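Local coordinates for protein ribonucleoside-diphosphate reductase subunit beta (Clostridium botulinum, PDB 6ZJK) that houses the di-iron centre of a ribonucleotide reductase and probably supplies the radical used to reduce ribonucleoside diphosphates, at residues Arg35-Met40 / Ile121-Val126; Ile76-Asp81 / Thr225-Ile230; Tyr302-Ser307 / Pro318-Ile323. All blocks are in the same frame, centred on the assembly; numbering follows the deposited sequence.

How the interactions relate
Interactions 1 and 2 lie on opposite sides of the chain's centre, their own centres about 41 Å apart, and their segments alternate along the sequence; interaction 3 follows both. Interaction 1 is the most buried of the three, whereas interactions 2 and 3 are partly buried. In the first two, a loop (interaction 1) or a loop leading into a short helix (interaction 2) meets the beginning of a long helix that supplies iron ligands, 124-151 and 225-255 respectively. Both combine hydrogen bonds with apolar packing: backbone carbonyls, the E125 carboxylate and ordered waters in interaction 1, the D81 carboxylate alone in interaction 2. Interaction 3, within the C-terminal part, has no direct hydrogen bond across it and relies on a lysine chain over a tyrosine ring.

Interaction 1: Arg35-Met40 / Ile121-Val126; sequences RGTESM and ITAAEV
M40 and T122 form the backbone link between the N-terminal loop and the approach to helix 124-151: T122 N donates to M40 O at 2.8 Å, with an N-H...O angle of 155°. One residue earlier the side chain takes over, T122 OG1 donating to S39 O at 2.9 Å from above the carbonyl plane. A chi1 of 56° places OG1 between the N and C of its own backbone, on the side where S39 O approaches. A threonine hydroxyl can give and take at once, and here OG1 also accepts from G43 N.

The second polar group pairs a hydroxyl with an acid. T37 OG1 donates to E125 OE1 at 2.7 Å, meeting the oxygen on its syn lone pair, while OE2 accepts from K55 N and Y56 N. The carboxylate is therefore held through both oxygens, a reasonable setting for a buried glutamate.

All this surrounds the start of helix 124-151, the bundle helix that carries the iron ligands E137 and H140. A123 occupies the N-cap position, where a methyl offers no capping oxygen; water 1 instead accepts from A124 N at 2.9 Å and donates to T37 OG1. Water 2 accepts from E38 N and donates to T122 O, at 2.9 Å from the latter.

Apolar contacts fill in between. T37 CG2 rests on A123 CB at 3.5 Å, a closeness that the small alanine allows. M40, bent at chi2 and chi3, crosses V126 at about a right angle and brings SD to 3.9 Å from V126 CG2. Its CG lies alongside I121 CD1. L252 and E251 of helix 225-255 also pack on the flexible methionine, and E255 OE1 accepts from M40 N.

Interaction 2: Ile76-Asp81 / Thr225-Ile230; sequences ISLNED and TATSTI
The loop ahead of helix 79-84 passes over the first turns of helix 225-255, its backbone coming nearest where L78 CA lies 5.7 Å from A226 CA. Two helix beginnings thus meet: L78 is the N-cap residue of helix 79-84, entered through an ST turn in which S77 OG accepts from N79 N, while D81 reaches across to the opening turn of helix 225-255. That long helix of the R2 bundle supplies the iron ligands E238 and H241 further on.

The carboxylate of D81 engages two successive backbone N-H groups. OD1 accepts from A226 N at 3.0 Å, and OD2 accepts from T227 N at 2.7 Å, both on the syn side; the second donor is 31° out of the carboxylate plane. T227 OG1 gives OD2 its second bond and the carboxylate its third, again at 2.7 Å, arriving nearly along the C-O axis. The threonine can donate from two places because its chi1 of -69° sets OG1 beside its own backbone N. An aspartate suits this position: first-turn N-H groups lack carbonyl partners within their helix, and the positive end of the helix dipole would be expected to favour its negative charge.

A226 is small enough to let the loop come close, with CB only 3.3 Å from S77 O. The same methyl meets L78 CD2 at 3.7 Å, and CD2 continues toward I230 CD1. Branched leucine can thus touch two turns of the helix while Y146 and T150 of helix 124-151 also pack against it. I76 and I230, both of which also touch W71, finish the apolar side: I76 CD1 lies 4.0 Å from I230 CG1.

Interaction 3: Tyr302-Ser307 / Pro318-Ile323; sequences YIKYLS and PLYPEI
Helix 296-313 is met by the loop that follows it, which folds back so that Y320 and I323, the ends of a type I beta turn, both press against K304. The aliphatic chain of K304 runs across the Y320 ring: CG stands 3.7 Å from the ring centroid and only 11° off the normal, a CH-pi contact over the centre of the face. The extended chain (chi2 to chi4 near 180°) carries CD and CE on across the same face. A lysine fits because its long methylenes can cover a ring while its ammonium goes elsewhere, here to a salt bridge with E300. On the other face of the ring L319 CB sits toward the rim.

S307 OG reaches the edge of the ring in its plane, 3.5 Å from Y320 CD2. That hydroxyl donates to K304 O at 2.9 Å, one turn back in the helix, and accepts from water 3, which in turn accepts a hydrogen bond from L319 N at 2.7 Å. A small polar residue is thereby satisfied beside the ring.

The turn itself is closed by I323 N donating to Y320 O, an oxygen that also accepts from N308 ND2; P321, with phi near -63°, suits the second position of such a turn. I323 then points back to the helix, its CD1 crossing the lysine chain 3.6 Å from K304 CB. Its other branch, CG2, lies 4.2 Å from Y305 CB, while the Y305 ring stacks with H326 farther along the loop.

Interaction 1: Arg35-Met40 / Ile121-Val126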
# COMPACT_ATOMS: atom_id res chain seq x y z
N ARG A 35 -13.64 -13.39 -15.86
CA ARG A 35 -14.09 -12.05 -15.50
C ARG A 35 -14.78 -12.13 -14.14
O ARG A 35 -15.60 -13.02 -13.89
CB ARG A 35 -15.08 -11.53 -16.54
CG ARG A 35 -14.77 -11.93 -17.98
CD ARG A 35 -15.84 -11.31 -18.90
NE ARG A 35 -15.57 -11.42 -20.34
CZ ARG A 35 -15.45 -12.59 -20.96
NH1 ARG A 35 -15.24 -12.66 -22.27
NH2 ARG A 35 -15.54 -13.71 -20.25
N GLY A 36 -14.51 -11.11 -13.32
CA GLY A 36 -15.11 -11.01 -12.01
C GLY A 36 -14.36 -11.81 -10.96
O GLY A 36 -13.26 -12.30 -11.17
N THR A 37 -15.00 -11.97 -9.82
CA THR A 37 -14.38 -12.64 -8.68
C THR A 37 -15.11 -13.94 -8.39
O THR A 37 -16.35 -13.97 -8.37
CB THR A 37 -14.36 -11.71 -7.45
OG1 THR A 37 -13.37 -10.69 -7.66
CG2 THR A 37 -14.03 -12.47 -6.15
N GLU A 38 -14.35 -15.02 -8.25
CA GLU A 38 -14.89 -16.36 -8.00
C GLU A 38 -14.91 -16.72 -6.52
O GLU A 38 -15.93 -17.20 -6.02
CB GLU A 38 -14.09 -17.42 -8.78
CG GLU A 38 -14.49 -18.84 -8.39
CD GLU A 38 -13.76 -19.93 -9.16
OE1 GLU A 38 -12.59 -19.72 -9.58
OE2 GLU A 38 -14.36 -21.03 -9.30
N SER A 39 -13.80 -16.50 -5.81
CA SER A 39 -13.74 -16.82 -4.38
C SER A 39 -12.61 -16.03 -3.73
O SER A 39 -11.80 -15.39 -4.41
CB SER A 39 -13.54 -18.32 -4.16
OG SER A 39 -12.36 -18.75 -4.81
N MET A 40 -12.54 -16.10 -2.40
CA MET A 40 -11.55 -15.40 -1.58
C MET A 40 -10.16 -15.93 -1.76
O MET A 40 -9.25 -15.21 -1.87
CB MET A 40 -11.93 -15.40 -0.10
CG MET A 40 -11.20 -14.40 0.77
SD MET A 40 -11.56 -12.71 0.51
CE MET A 40 -13.19 -12.58 1.10
N ILE A 121 -4.72 -13.80 -1.62
CA ILE A 121 -6.10 -13.47 -1.78
C ILE A 121 -6.50 -13.35 -3.27
O ILE A 121 -5.97 -12.56 -3.97
CB ILE A 121 -6.40 -12.16 -1.08
CG1 ILE A 121 -6.25 -12.31 0.42
CG2 ILE A 121 -7.78 -11.70 -1.43
CD1 ILE A 121 -7.31 -13.10 1.12
N THR A 122 -7.48 -14.13 -3.71
CA THR A 122 -7.90 -14.13 -5.10
C THR A 122 -9.05 -13.28 -5.51
O THR A 122 -9.55 -13.44 -6.54
CB THR A 122 -8.10 -15.52 -5.66
OG1 THR A 122 -9.02 -16.22 -4.86
CG2 THR A 122 -6.86 -16.25 -5.64
N ALA A 123 -9.48 -12.38 -4.66
CA ALA A 123 -10.50 -11.38 -4.95
C ALA A 123 -9.83 -10.02 -5.01
O ALA A 123 -9.47 -9.47 -3.96
CB ALA A 123 -11.58 -11.39 -3.87
N ALA A 124 -9.71 -9.45 -6.22
CA ALA A 124 -8.97 -8.20 -6.38
C ALA A 124 -9.58 -7.07 -5.56
O ALA A 124 -8.85 -6.19 -5.08
CB ALA A 124 -8.91 -7.80 -7.85
N GLU A 125 -10.89 -7.06 -5.39
CA GLU A 125 -11.50 -5.97 -4.64
C GLU A 125 -11.12 -6.04 -3.16
O GLU A 125 -11.05 -4.99 -2.50
CB GLU A 125 -13.03 -5.97 -4.81
CG GLU A 125 -13.76 -7.19 -4.20
CD GLU A 125 -13.98 -8.33 -5.19
OE1 GLU A 125 -13.10 -8.57 -6.05
OE2 GLU A 125 -15.04 -9.00 -5.11
N VAL A 126 -10.81 -7.23 -2.64
CA VAL A 126 -10.31 -7.37 -1.28
C VAL A 126 -8.82 -6.99 -1.20
O VAL A 126 -8.37 -6.42 -0.20
CB VAL A 126 -10.57 -8.79 -0.73
CG1 VAL A 126 -9.95 -8.96 0.72
CG2 VAL A 126 -12.07 -9.08 -0.71
O HOH W 1 -10.74 -10.61 -8.63
O HOH W 2 -11.48 -15.40 -7.58

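Interaction 2: Ile76-Asp81 / Thr225-Ile230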
# COMPACT_ATOMS: atom_id res chain seq x y z
N ILE A 76 -1.18 18.25 12.36
CA ILE A 76 -1.72 18.44 13.67
C ILE A 76 -0.64 19.03 14.54
O ILE A 76 0.34 18.43 14.75
CB ILE A 76 -2.19 17.11 14.23
CG1 ILE A 76 -3.39 16.61 13.46
CG2 ILE A 76 -2.56 17.26 15.67
CD1 ILE A 76 -3.45 15.13 13.40
N SER A 77 -0.86 20.19 15.07
CA SER A 77 0.20 20.83 15.84
C SER A 77 0.33 20.24 17.24
O SER A 77 -0.66 20.05 17.94
CB SER A 77 -0.07 22.32 15.96
OG SER A 77 0.60 22.83 17.10
N LEU A 78 1.60 20.10 17.64
CA LEU A 78 2.01 19.53 18.92
C LEU A 78 2.51 20.60 19.88
O LEU A 78 3.17 20.28 20.88
CB LEU A 78 3.09 18.45 18.73
CG LEU A 78 2.61 17.17 18.04
CD1 LEU A 78 3.73 16.12 17.95
CD2 LEU A 78 1.38 16.58 18.74
N ASN A 79 2.26 21.88 19.58
CA ASN A 79 2.88 22.97 20.32
C ASN A 79 2.59 22.87 21.81
O ASN A 79 3.46 23.15 22.64
CB ASN A 79 2.41 24.31 19.77
CG ASN A 79 3.16 24.73 18.52
OD1 ASN A 79 3.96 23.97 17.96
ND2 ASN A 79 2.90 25.95 18.07
N GLU A 80 1.37 22.44 22.19
CA GLU A 80 1.04 22.33 23.61
C GLU A 80 1.74 21.13 24.25
O GLU A 80 2.17 21.21 25.41
CB GLU A 80 -0.47 22.21 23.81
CG GLU A 80 -1.24 23.52 23.60
CD GLU A 80 -0.68 24.65 24.44
OE1 GLU A 80 -0.63 24.50 25.69
OE2 GLU A 80 -0.27 25.69 23.86
N ASP A 81 1.91 20.04 23.50
CA ASP A 81 2.59 18.87 24.04
C ASP A 81 4.09 19.11 24.23
O ASP A 81 4.69 18.51 25.14
CB ASP A 81 2.38 17.66 23.13
CG ASP A 81 0.90 17.22 23.05
OD1 ASP A 81 -0.00 18.05 23.29
OD2 ASP A 81 0.66 16.01 22.80
N THR A 225 -2.41 16.45 25.10
CA THR A 225 -3.72 16.43 24.45
C THR A 225 -3.61 16.26 22.94
O THR A 225 -4.44 15.57 22.33
CB THR A 225 -4.48 17.71 24.77
OG1 THR A 225 -3.58 18.80 24.69
CG2 THR A 225 -5.02 17.66 26.19
N ALA A 226 -2.61 16.87 22.30
CA ALA A 226 -2.54 16.77 20.85
C ALA A 226 -2.00 15.42 20.40
O ALA A 226 -2.34 14.95 19.31
CB ALA A 226 -1.68 17.89 20.26
N THR A 227 -1.18 14.77 21.23
CA THR A 227 -0.84 13.37 21.00
C THR A 227 -2.11 12.52 21.00
O THR A 227 -2.25 11.58 20.20
CB THR A 227 0.18 12.94 22.06
OG1 THR A 227 1.43 13.61 21.81
CG2 THR A 227 0.42 11.45 22.05
N SER A 228 -3.08 12.87 21.84
CA SER A 228 -4.31 12.11 21.89
C SER A 228 -5.12 12.32 20.61
O SER A 228 -5.67 11.37 20.05
CB SER A 228 -5.10 12.50 23.14
OG SER A 228 -6.47 12.19 23.04
N THR A 229 -5.13 13.55 20.07
CA THR A 229 -5.79 13.81 18.79
C THR A 229 -5.22 12.92 17.68
O THR A 229 -5.99 12.33 16.90
CB THR A 229 -5.69 15.29 18.43
OG1 THR A 229 -6.39 16.05 19.43
CG2 THR A 229 -6.33 15.56 17.09
N ILE A 230 -3.90 12.80 17.59
CA ILE A 230 -3.33 11.86 16.63
C ILE A 230 -3.88 10.45 16.86
O ILE A 230 -4.25 9.76 15.90
CB ILE A 230 -1.79 11.89 16.69
CG1 ILE A 230 -1.27 13.20 16.11
CG2 ILE A 230 -1.18 10.72 15.93
CD1 ILE A 230 0.28 13.37 16.20

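Interaction 3: Tyr302-Ser307 / Pro318-Ile323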
# COMPACT_ATOMS: atom_id res chain seq x y z
N TYR A 302 -11.54 -4.05 31.32
CA TYR A 302 -11.72 -3.42 30.02
C TYR A 302 -11.31 -4.35 28.89
O TYR A 302 -12.07 -4.54 27.93
CB TYR A 302 -10.95 -2.10 29.94
CG TYR A 302 -11.14 -1.35 28.64
CD1 TYR A 302 -12.40 -1.14 28.09
CD2 TYR A 302 -10.03 -0.84 27.95
CE1 TYR A 302 -12.56 -0.45 26.89
CE2 TYR A 302 -10.18 -0.15 26.75
CZ TYR A 302 -11.44 0.04 26.23
OH TYR A 302 -11.57 0.73 25.04
N ILE A 303 -10.14 -4.98 29.01
CA ILE A 303 -9.67 -5.87 27.95
C ILE A 303 -10.62 -7.05 27.76
O ILE A 303 -10.95 -7.41 26.63
CB ILE A 303 -8.24 -6.35 28.26
CG1 ILE A 303 -7.28 -5.16 28.49
CG2 ILE A 303 -7.72 -7.23 27.13
CD1 ILE A 303 -7.29 -4.17 27.36
N LYS A 304 -11.10 -7.64 28.87
CA LYS A 304 -12.01 -8.77 28.76
C LYS A 304 -13.31 -8.36 28.09
O LYS A 304 -13.87 -9.12 27.29
CB LYS A 304 -12.27 -9.39 30.15
CG LYS A 304 -11.10 -10.20 30.69
CD LYS A 304 -11.37 -10.87 32.05
CE LYS A 304 -10.12 -11.60 32.57
NZ LYS A 304 -10.27 -12.19 33.95
N TYR A 305 -13.83 -7.18 28.44
CA TYR A 305 -15.05 -6.68 27.81
C TYR A 305 -14.87 -6.53 26.31
O TYR A 305 -15.78 -6.83 25.53
CB TYR A 305 -15.45 -5.34 28.45
CG TYR A 305 -16.52 -4.58 27.69
CD1 TYR A 305 -17.88 -4.86 27.86
CD2 TYR A 305 -16.18 -3.57 26.80
CE1 TYR A 305 -18.85 -4.15 27.17
CE2 TYR A 305 -17.13 -2.86 26.10
CZ TYR A 305 -18.46 -3.15 26.28
OH TYR A 305 -19.40 -2.43 25.56
N LEU A 306 -13.71 -6.03 25.89
CA LEU A 306 -13.45 -5.88 24.46
C LEU A 306 -13.44 -7.22 23.75
O LEU A 306 -13.97 -7.35 22.64
CB LEU A 306 -12.12 -5.14 24.24
CG LEU A 306 -12.14 -3.64 24.53
CD1 LEU A 306 -10.75 -3.00 24.30
CD2 LEU A 306 -13.19 -2.94 23.70
N SER A 307 -12.84 -8.25 24.37
CA SER A 307 -12.77 -9.54 23.69
C SER A 307 -14.15 -10.14 23.48
O SER A 307 -14.38 -10.81 22.47
CB SER A 307 -11.85 -10.51 24.44
OG SER A 307 -12.47 -11.01 25.60
N PRO A 318 -18.46 -15.78 23.66
CA PRO A 318 -17.54 -14.99 24.49
C PRO A 318 -16.82 -15.87 25.51
O PRO A 318 -17.29 -16.94 25.89
CB PRO A 318 -18.46 -13.98 25.19
CG PRO A 318 -19.72 -13.99 24.43
CD PRO A 318 -19.86 -15.35 23.82
N LEU A 319 -15.64 -15.40 25.94
CA LEU A 319 -14.87 -16.05 26.99
C LEU A 319 -15.24 -15.56 28.39
O LEU A 319 -15.13 -16.33 29.35
CB LEU A 319 -13.37 -15.81 26.77
CG LEU A 319 -12.72 -16.52 25.58
CD1 LEU A 319 -11.38 -15.89 25.25
CD2 LEU A 319 -12.56 -18.01 25.88
N TYR A 320 -15.69 -14.32 28.54
CA TYR A 320 -15.95 -13.73 29.85
C TYR A 320 -17.38 -13.18 29.92
O TYR A 320 -17.58 -11.98 30.12
CB TYR A 320 -14.92 -12.65 30.15
CG TYR A 320 -13.52 -13.08 29.78
CD1 TYR A 320 -12.80 -13.93 30.63
CD2 TYR A 320 -12.91 -12.66 28.60
CE1 TYR A 320 -11.51 -14.34 30.30
CE2 TYR A 320 -11.63 -13.07 28.26
CZ TYR A 320 -10.94 -13.92 29.11
OH TYR A 320 -9.67 -14.34 28.80
N PRO A 321 -18.39 -14.05 29.82
CA PRO A 321 -19.78 -13.55 29.75
C PRO A 321 -20.20 -12.81 31.00
O PRO A 321 -21.17 -12.04 30.96
CB PRO A 321 -20.62 -14.82 29.56
CG PRO A 321 -19.65 -15.90 29.14
CD PRO A 321 -18.34 -15.52 29.80
N GLU A 322 -19.50 -13.01 32.12
CA GLU A 322 -19.89 -12.38 33.37
C GLU A 322 -19.53 -10.89 33.42
O GLU A 322 -20.00 -10.20 34.32
CB GLU A 322 -19.25 -13.14 34.55
CG GLU A 322 -17.73 -12.98 34.71
CD GLU A 322 -16.92 -13.81 33.69
OE1 GLU A 322 -15.68 -13.91 33.87
OE2 GLU A 322 -17.51 -14.40 32.76
N ILE A 323 -18.76 -10.39 32.46
CA ILE A 323 -18.42 -8.98 32.36
C ILE A 323 -19.25 -8.41 31.21
O ILE A 323 -18.83 -8.46 30.05
CB ILE A 323 -16.92 -8.76 32.11
CG1 ILE A 323 -16.09 -9.41 33.21
CG2 ILE A 323 -16.59 -7.28 32.00
CD1 ILE A 323 -14.62 -9.39 32.89
O HOH W 3 -14.57 -13.08 25.13